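Local coordinates for protein pilotin OutS (Dickeya dadantii, PDB 3UTK) that serves as a lipoprotein pilot of the type II secretion system, interacting with the secretin OutD, and is required to move pectate lyases and cellulases across the outer membrane, at residues A[44-55]-A[90-101]. Residues are numbered along the deposited sequence; the frame is centred on the assembly and turned at random.
Sequences ISQLASLVAASK and YQSLPQLSENLY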
loop_
_atom_site.group_PDB
_atom_site.type_symbol
_atom_site.label_atom_id
_atom_site.label_comp_id
_atom_site.label_asym_id
_atom_site.label_seq_id
_atom_site.Cartn_x
_atom_site.Cartn_y
_atom_site.Cartn_z
ATOM N N ILE A 44 -0.390 11.294 2.873
ATOM C CA ILE A 44 -1.188 10.642 1.838
ATOM C C ILE A 44 -0.321 9.844 0.870
ATOM O O ILE A 44 -0.652 8.713 0.508
ATOM C CB ILE A 44 -2.016 11.663 1.044
ATOM C CG1 ILE A 44 -2.859 12.513 1.997
ATOM C CG2 ILE A 44 -2.889 10.952 0.023
ATOM C CD1 ILE A 44 -3.603 13.638 1.317
ATOM N N SER A 45 0.788 10.443 0.453
ATOM C CA SER A 45 1.739 9.778 -0.431
ATOM C C SER A 45 2.296 8.505 0.194
ATOM O O SER A 45 2.540 7.512 -0.501
ATOM C CB SER A 45 2.893 10.719 -0.757
ATOM O OG SER A 45 2.469 11.731 -1.647
ATOM N N GLN A 46 2.509 8.544 1.504
ATOM C CA GLN A 46 3.067 7.398 2.208
ATOM C C GLN A 46 2.080 6.238 2.244
ATOM O O GLN A 46 2.457 5.092 2.011
ATOM C CB GLN A 46 3.513 7.784 3.627
ATOM C CG GLN A 46 4.758 8.666 3.647
ATOM C CD GLN A 46 5.358 8.847 5.032
ATOM O OE1 GLN A 46 4.869 8.296 6.021
ATOM N NE2 GLN A 46 6.432 9.625 5.105
ATOM N N LEU A 47 0.817 6.538 2.540
ATOM C CA LEU A 47 -0.213 5.503 2.587
ATOM C C LEU A 47 -0.444 4.891 1.213
ATOM O O LEU A 47 -0.601 3.674 1.091
ATOM C CB LEU A 47 -1.524 6.066 3.132
ATOM C CG LEU A 47 -1.429 6.641 4.543
ATOM C CD1 LEU A 47 -2.774 7.223 4.972
ATOM C CD2 LEU A 47 -0.962 5.576 5.517
ATOM N N ALA A 48 -0.456 5.739 0.184
ATOM C CA ALA A 48 -0.709 5.290 -1.178
ATOM C C ALA A 48 0.392 4.349 -1.633
ATOM O O ALA A 48 0.138 3.380 -2.348
ATOM C CB ALA A 48 -0.832 6.486 -2.138
ATOM N N SER A 49 1.614 4.640 -1.207
ATOM C CA SER A 49 2.752 3.782 -1.509
ATOM C C SER A 49 2.596 2.382 -0.900
ATOM O O SER A 49 2.940 1.379 -1.528
ATOM C CB SER A 49 4.050 4.440 -1.031
ATOM O OG SER A 49 5.157 3.566 -1.187
ATOM N N LEU A 50 2.079 2.317 0.322
ATOM C CA LEU A 50 1.870 1.039 1.001
ATOM C C LEU A 50 0.756 0.262 0.310
ATOM O O LEU A 50 0.863 -0.932 0.103
ATOM C CB LEU A 50 1.526 1.257 2.482
ATOM C CG LEU A 50 2.671 1.672 3.411
ATOM C CD1 LEU A 50 2.138 2.114 4.776
ATOM C CD2 LEU A 50 3.680 0.543 3.576
ATOM N N VAL A 51 -0.307 0.958 -0.067
ATOM C CA VAL A 51 -1.397 0.318 -0.786
ATOM C C VAL A 51 -0.918 -0.229 -2.140
ATOM O O VAL A 51 -1.231 -1.364 -2.501
ATOM C CB VAL A 51 -2.575 1.292 -0.981
ATOM C CG1 VAL A 51 -3.672 0.629 -1.784
ATOM C CG2 VAL A 51 -3.109 1.738 0.389
ATOM N N ALA A 52 -0.160 0.581 -2.873
ATOM C CA ALA A 52 0.387 0.176 -4.171
ATOM C C ALA A 52 1.304 -1.037 -4.064
ATOM O O ALA A 52 1.227 -1.954 -4.882
ATOM C CB ALA A 52 1.136 1.329 -4.813
ATOM N N ALA A 53 2.186 -1.028 -3.072
ATOM C CA ALA A 53 3.103 -2.150 -2.856
ATOM C C ALA A 53 2.328 -3.423 -2.500
ATOM O O ALA A 53 2.662 -4.514 -2.951
ATOM C CB ALA A 53 4.114 -1.813 -1.765
ATOM N N SER A 54 1.298 -3.274 -1.671
ATOM C CA SER A 54 0.451 -4.397 -1.317
ATOM C C SER A 54 -0.291 -4.981 -2.519
ATOM O O SER A 54 -0.355 -6.189 -2.657
ATOM C CB SER A 54 -0.545 -4.003 -0.227
ATOM O OG SER A 54 0.140 -3.634 0.956
ATOM N N LYS A 55 -0.882 -4.136 -3.367
ATOM C CA LYS A 55 -1.555 -4.642 -4.566
ATOM C C LYS A 55 -0.534 -5.315 -5.492
ATOM O O LYS A 55 -0.823 -6.333 -6.113
ATOM C CB LYS A 55 -2.308 -3.524 -5.301
ATOM C CG LYS A 55 -3.060 -4.004 -6.543
ATOM C CD LYS A 55 -3.920 -2.915 -7.172
ATOM C CE LYS A 55 -4.729 -3.475 -8.337
ATOM N NZ LYS A 55 -5.822 -2.553 -8.756
ATOM N N TYR A 90 -7.749 12.952 3.423
ATOM C CA TYR A 90 -7.203 11.857 2.626
ATOM C C TYR A 90 -7.908 11.607 1.289
ATOM O O TYR A 90 -7.601 10.632 0.607
ATOM C CB TYR A 90 -7.176 10.565 3.451
ATOM C CG TYR A 90 -6.069 10.525 4.472
ATOM C CD1 TYR A 90 -5.201 11.599 4.629
ATOM C CD2 TYR A 90 -5.876 9.404 5.270
ATOM C CE1 TYR A 90 -4.183 11.563 5.569
ATOM C CE2 TYR A 90 -4.862 9.360 6.202
ATOM C CZ TYR A 90 -4.018 10.439 6.346
ATOM O OH TYR A 90 -3.007 10.390 7.278
ATOM N N GLN A 91 -8.823 12.497 0.914
ATOM C CA GLN A 91 -9.644 12.329 -0.292
ATOM C C GLN A 91 -8.938 11.668 -1.486
ATOM O O GLN A 91 -9.522 10.825 -2.186
ATOM C CB GLN A 91 -10.246 13.677 -0.716
ATOM C CG GLN A 91 -11.351 14.176 0.205
ATOM C CD GLN A 91 -10.831 15.033 1.347
ATOM O OE1 GLN A 91 -9.634 15.302 1.446
ATOM N NE2 GLN A 91 -11.736 15.476 2.209
ATOM N N SER A 92 -7.682 12.039 -1.706
ATOM C CA SER A 92 -6.944 11.579 -2.874
ATOM C C SER A 92 -6.150 10.295 -2.629
ATOM O O SER A 92 -5.055 10.139 -3.174
ATOM C CB SER A 92 -5.989 12.676 -3.347
ATOM O OG SER A 92 -5.059 13.004 -2.327
ATOM N N LEU A 93 -6.700 9.363 -1.850
ATOM C CA LEU A 93 -5.956 8.138 -1.507
ATOM C C LEU A 93 -6.136 6.940 -2.461
ATOM O O LEU A 93 -5.151 6.350 -2.903
ATOM C CB LEU A 93 -6.216 7.701 -0.049
ATOM C CG LEU A 93 -5.449 6.441 0.394
ATOM C CD1 LEU A 93 -3.944 6.610 0.215
ATOM C CD2 LEU A 93 -5.774 6.037 1.838
ATOM N N PRO A 94 -7.390 6.564 -2.769
ATOM C CA PRO A 94 -7.584 5.386 -3.632
ATOM C C PRO A 94 -7.065 5.542 -5.070
ATOM O O PRO A 94 -6.397 4.642 -5.581
ATOM C CB PRO A 94 -9.103 5.202 -3.641
ATOM C CG PRO A 94 -9.587 5.913 -2.394
ATOM C CD PRO A 94 -8.667 7.083 -2.242
ATOM N N GLN A 95 -7.392 6.650 -5.730
ATOM C CA GLN A 95 -6.878 6.882 -7.074
ATOM C C GLN A 95 -5.356 6.996 -7.079
ATOM O O GLN A 95 -4.690 6.480 -7.982
ATOM C CB GLN A 95 -7.488 8.135 -7.697
ATOM C CG GLN A 95 -6.996 8.384 -9.118
ATOM C CD GLN A 95 -7.251 7.197 -10.032
ATOM O OE1 GLN A 95 -8.334 6.611 -10.021
ATOM N NE2 GLN A 95 -6.251 6.831 -10.821
ATOM N N LEU A 96 -4.806 7.676 -6.078
ATOM C CA LEU A 96 -3.360 7.838 -6.008
ATOM C C LEU A 96 -2.693 6.475 -5.884
ATOM O O LEU A 96 -1.654 6.222 -6.495
ATOM C CB LEU A 96 -2.953 8.730 -4.834
ATOM C CG LEU A 96 -1.433 8.846 -4.676
ATOM C CD1 LEU A 96 -0.800 9.427 -5.944
ATOM C CD2 LEU A 96 -1.054 9.669 -3.462
ATOM N N SER A 97 -3.309 5.598 -5.098
ATOM C CA SER A 97 -2.791 4.252 -4.876
ATOM C C SER A 97 -2.706 3.470 -6.182
ATOM O O SER A 97 -1.701 2.811 -6.463
ATOM C CB SER A 97 -3.688 3.495 -3.893
ATOM O OG SER A 97 -3.671 4.092 -2.611
ATOM N N GLU A 98 -3.773 3.551 -6.974
ATOM C CA GLU A 98 -3.833 2.862 -8.257
ATOM C C GLU A 98 -2.811 3.449 -9.231
ATOM O O GLU A 98 -2.160 2.709 -9.972
ATOM C CB GLU A 98 -5.252 2.919 -8.837
ATOM C CG GLU A 98 -5.417 2.277 -10.217
ATOM C CD GLU A 98 -5.134 0.779 -10.235
ATOM O OE1 GLU A 98 -5.028 0.167 -9.153
ATOM O OE2 GLU A 98 -5.018 0.209 -11.345
ATOM N N ASN A 99 -2.661 4.771 -9.224
ATOM C CA ASN A 99 -1.669 5.421 -10.089
ATOM C C ASN A 99 -0.244 4.972 -9.782
ATOM O O ASN A 99 0.545 4.707 -10.690
ATOM C CB ASN A 99 -1.764 6.942 -9.991
ATOM C CG ASN A 99 -3.008 7.489 -10.655
ATOM O OD1 ASN A 99 -3.327 8.675 -10.529
ATOM N ND2 ASN A 99 -3.725 6.626 -11.366
ATOM N N LEU A 100 0.082 4.891 -8.494
ATOM C CA LEU A 100 1.401 4.435 -8.060
ATOM C C LEU A 100 1.625 2.962 -8.391
ATOM O O LEU A 100 2.733 2.556 -8.714
ATOM C CB LEU A 100 1.588 4.666 -6.553
ATOM C CG LEU A 100 1.812 6.096 -6.052
ATOM C CD1 LEU A 100 1.881 6.100 -4.537
ATOM C CD2 LEU A 100 3.078 6.714 -6.652
ATOM N N TYR A 101 0.567 2.161 -8.300
ATOM C CA TYR A 101 0.650 0.758 -8.689
ATOM C C TYR A 101 0.966 0.662 -10.178
ATOM O O TYR A 101 1.852 -0.081 -10.585
ATOM C CB TYR A 101 -0.653 0.015 -8.345
ATOM C CG TYR A 101 -0.770 -1.349 -8.992
ATOM C CD1 TYR A 101 -0.018 -2.422 -8.534
ATOM C CD2 TYR A 101 -1.625 -1.559 -10.067
ATOM C CE1 TYR A 101 -0.115 -3.665 -9.123
ATOM C CE2 TYR A 101 -1.729 -2.801 -10.662
ATOM C CZ TYR A 101 -0.970 -3.851 -10.188
ATOM O OH TYR A 101 -1.061 -5.091 -10.776
#
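Helix segments 44-55 and 94-101, from helices 40-60 and 94-106 of the all-helical pilotin fold, cross at -53°, where Ala48 and Ala52 meet Ser97, Leu100 and Tyr101. The axes of 44-55 and 94-101 approach to 7.9 Å, consistent with the small Ala48, Ala52 and Ser97 at the crossing. The CA atoms of Ala48 and Ser97 are 4.4 Å apart. Ser97 OG lies against Ala48 CA and Val51 CB, yet its polarity is satisfied within its own segment. Ser97 OG donates to Leu93 O at 2.7 Å, above the carbonyl plane, while Ser97 N reaches the same oxygen from the opposite face. Leu100 is a knob in the hole formed by Ser45, Ala48, Ser49 and Ala52. Leu100 CD1 sits 3.6 Å from Ala48 CB. Leu96 CD2 presses on that methyl too, and Leu93 CD1 reaches the Ala48 backbone.

At one end, Lys55 runs extended across the Tyr101 ring, its CG anti to the backbone N (chi1 -179°). Lys55 CD stands over the ring centre, 3.9 Å from the Tyr101 ring centroid, a CH-pi contact. Beyond the ring, Lys55 NZ forms a salt bridge with Glu98 OE1 at 2.9 Å, on the syn side but 27° out of the carboxylate plane. Asp69 also forms a salt bridge with this ammonium, so helix 69-82 is tied in.

At the other end, the type I turn from Tyr90 to Leu93 brings in Tyr90. Ile44 CG1 lies 3.6 Å from Tyr90 CD1, and Leu47 CD1 packs near CE2. The Tyr90 hydroxyl is hydrogen-bonded to Gln43. Close alanine-serine packing with a leucine knob joins these two helices within the nested, perpendicular alpha-helical hairpins of the pilotin.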